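Local coordinates for protein anti-sigma-E factor ChrR (Rhodobacter sphaeroides, PDB 2Z2S) that holds the extracytoplasmic function sigma factor RpoE inactive as a zinc-dependent anti-sigma factor and takes part in the response to singlet oxygen, at residues A29-L32 / S33-E37. Numbering follows the deposited sequence.
Sequences ATHL and SLCDE. With ZN (zinc ion), chain I.
His31 and Cys35, one turn apart where helix 22-32 gives way to a short loop, grip the same zinc ion: His31 NE2 and Cys35 SG each lie 2.0 Å from the metal. In the imidazole, CG anti to the backbone N (chi1 180°) and a ring turn of 62° together bring NE2 to the zinc. Cys35 CB comes over one ring face, 3.6 Å from its centroid and offset toward the rim, a CH-pi contact, while the sulfur sits obliquely. Histidine suits the place as a flat ligand whose face can be packed upon, cysteine as a short one whose sulfur also N-caps the next helix. The backbone helps to hold this spacing: His31 O accepts hydrogen bonds from Leu34 N, above the carbonyl plane, and from Cys35 N (2.7 Å), nearly in line with the C=O. Leu34, alongside Thr30, offers CD1 to the CG2 methyl (4.2 Å); threonine suits because its methyl packs while its hydroxyl bonds Leu26 O within the helix. With His6, the His-x3-Cys-x2-Cys motif of zinc-associated anti-sigma factors, ending at Cys38, completes the site, whose zinc ion is required for anti-sigma function. The turn joins helix 22-32 to helix 36-54, Leu32 packing on Ala42 and on Tyr15 of helix 9-17, while Thr30 and His31 touch Leu150 of strand 147-151.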
ATOM      1  N   ALA B  29      -2.121  -4.992  -3.879  1.00 23.16           N
ATOM      2  CA  ALA B  29      -2.637  -3.640  -4.044  1.00 23.43           C
ATOM      3  C   ALA B  29      -3.854  -3.544  -4.968  1.00 23.42           C
ATOM      4  O   ALA B  29      -4.633  -2.609  -4.849  1.00 24.55           O
ATOM      5  CB  ALA B  29      -1.531  -2.706  -4.534  1.00 22.57           C
ATOM      6  N   THR B  30      -4.038  -4.487  -5.889  1.00 23.39           N
ATOM      7  CA  THR B  30      -5.203  -4.394  -6.753  1.00 23.30           C
ATOM      8  C   THR B  30      -6.384  -4.816  -5.921  1.00 23.80           C
ATOM      9  O   THR B  30      -7.500  -4.319  -6.084  1.00 22.73           O
ATOM     10  CB  THR B  30      -5.112  -5.288  -8.000  1.00 23.67           C
ATOM     11  OG1 THR B  30      -4.019  -4.859  -8.822  1.00 22.81           O
ATOM     12  CG2 THR B  30      -6.390  -5.145  -8.828  1.00 23.11           C
ATOM     13  N   HIS B  31      -6.140  -5.736  -5.004  1.00 25.52           N
ATOM     14  CA  HIS B  31      -7.220  -6.158  -4.142  1.00 26.83           C
ATOM     15  C   HIS B  31      -7.551  -4.948  -3.287  1.00 27.35           C
ATOM     16  O   HIS B  31      -8.706  -4.548  -3.208  1.00 28.86           O
ATOM     17  CB  HIS B  31      -6.795  -7.320  -3.251  1.00 26.41           C
ATOM     18  CG  HIS B  31      -7.879  -7.791  -2.340  1.00 28.07           C
ATOM     19  ND1 HIS B  31      -9.066  -8.316  -2.805  1.00 29.26           N
ATOM     20  CD2 HIS B  31      -7.968  -7.801  -0.987  1.00 28.64           C
ATOM     21  CE1 HIS B  31      -9.839  -8.631  -1.780  1.00 28.48           C
ATOM     22  NE2 HIS B  31      -9.195  -8.328  -0.666  1.00 28.93           N
ATOM     23  N   LEU B  32      -6.527  -4.345  -2.679  1.00 27.26           N
ATOM     24  CA  LEU B  32      -6.726  -3.186  -1.815  1.00 28.03           C
ATOM     25  C   LEU B  32      -7.549  -2.090  -2.461  1.00 30.08           C
ATOM     26  O   LEU B  32      -8.316  -1.403  -1.784  1.00 33.25           O
ATOM     27  CB  LEU B  32      -5.392  -2.592  -1.335  1.00 24.82           C
ATOM     28  CG  LEU B  32      -4.511  -3.375  -0.345  1.00 24.17           C
ATOM     29  CD1 LEU B  32      -3.447  -2.457   0.202  1.00 22.37           C
ATOM     30  CD2 LEU B  32      -5.331  -3.940   0.795  1.00 21.69           C
ATOM     31  N   SER B  33      -7.422  -1.903  -3.763  1.00 29.73           N
ATOM     32  CA  SER B  33      -8.223  -0.849  -4.358  1.00 29.85           C
ATOM     33  C   SER B  33      -9.609  -1.334  -4.757  1.00 27.49           C
ATOM     34  O   SER B  33     -10.389  -0.565  -5.308  1.00 27.69           O
ATOM     35  CB  SER B  33      -7.537  -0.275  -5.577  1.00 30.75           C
ATOM     36  OG  SER B  33      -7.837  -1.107  -6.662  1.00 34.17           O
ATOM     37  N   LEU B  34      -9.902  -2.605  -4.483  1.00 25.16           N
ATOM     38  CA  LEU B  34     -11.199  -3.197  -4.792  1.00 22.63           C
ATOM     39  C   LEU B  34     -11.927  -3.570  -3.512  1.00 21.52           C
ATOM     40  O   LEU B  34     -13.151  -3.673  -3.500  1.00 21.69           O
ATOM     41  CB  LEU B  34     -11.037  -4.461  -5.645  1.00 24.18           C
ATOM     42  CG  LEU B  34     -10.640  -4.366  -7.135  1.00 26.25           C
ATOM     43  CD1 LEU B  34     -10.351  -5.747  -7.688  1.00 27.05           C
ATOM     44  CD2 LEU B  34     -11.746  -3.741  -7.958  1.00 26.40           C
ATOM     45  N   CYS B  35     -11.164  -3.759  -2.439  1.00 19.57           N
ATOM     46  CA  CYS B  35     -11.714  -4.163  -1.155  1.00 18.82           C
ATOM     47  C   CYS B  35     -11.397  -3.199   0.020  1.00 19.20           C
ATOM     48  O   CYS B  35     -10.302  -3.223   0.589  1.00 19.87           O
ATOM     49  CB  CYS B  35     -11.217  -5.588  -0.857  1.00 15.60           C
ATOM     50  SG  CYS B  35     -11.319  -6.064   0.852  1.00 12.52           S
ATOM     51  N   ASP B  36     -12.361  -2.356   0.390  1.00 18.84           N
ATOM     52  CA  ASP B  36     -12.158  -1.408   1.484  1.00 18.10           C
ATOM     53  C   ASP B  36     -11.825  -2.037   2.822  1.00 18.83           C
ATOM     54  O   ASP B  36     -11.254  -1.392   3.694  1.00 20.64           O
ATOM     55  CB  ASP B  36     -13.369  -0.510   1.651  1.00 16.33           C
ATOM     56  CG  ASP B  36     -13.398   0.617   0.637  1.00 20.16           C
ATOM     57  OD1 ASP B  36     -12.337   0.912   0.053  1.00 21.50           O
ATOM     58  OD2 ASP B  36     -14.475   1.217   0.430  1.00 19.29           O
ATOM     59  N   GLU B  37     -12.176  -3.296   2.993  1.00 18.00           N
ATOM     60  CA  GLU B  37     -11.882  -3.970   4.239  1.00 18.26           C
ATOM     61  C   GLU B  37     -10.365  -4.128   4.380  1.00 17.32           C
ATOM     62  O   GLU B  37      -9.769  -3.753   5.395  1.00 14.56           O
ATOM     63  CB  GLU B  37     -12.580  -5.330   4.235  1.00 21.63           C
ATOM     64  CG  GLU B  37     -12.146  -6.267   5.309  1.00 26.43           C
ATOM     65  CD  GLU B  37     -12.113  -5.597   6.642  1.00 28.90           C
ATOM     66  OE1 GLU B  37     -13.093  -4.881   6.934  1.00 29.69           O
ATOM     67  OE2 GLU B  37     -11.118  -5.783   7.390  1.00 31.90           O
TER
HETATM   68 ZN    ZN I 204     -10.172  -7.756   0.978  1.00 49.79          ZN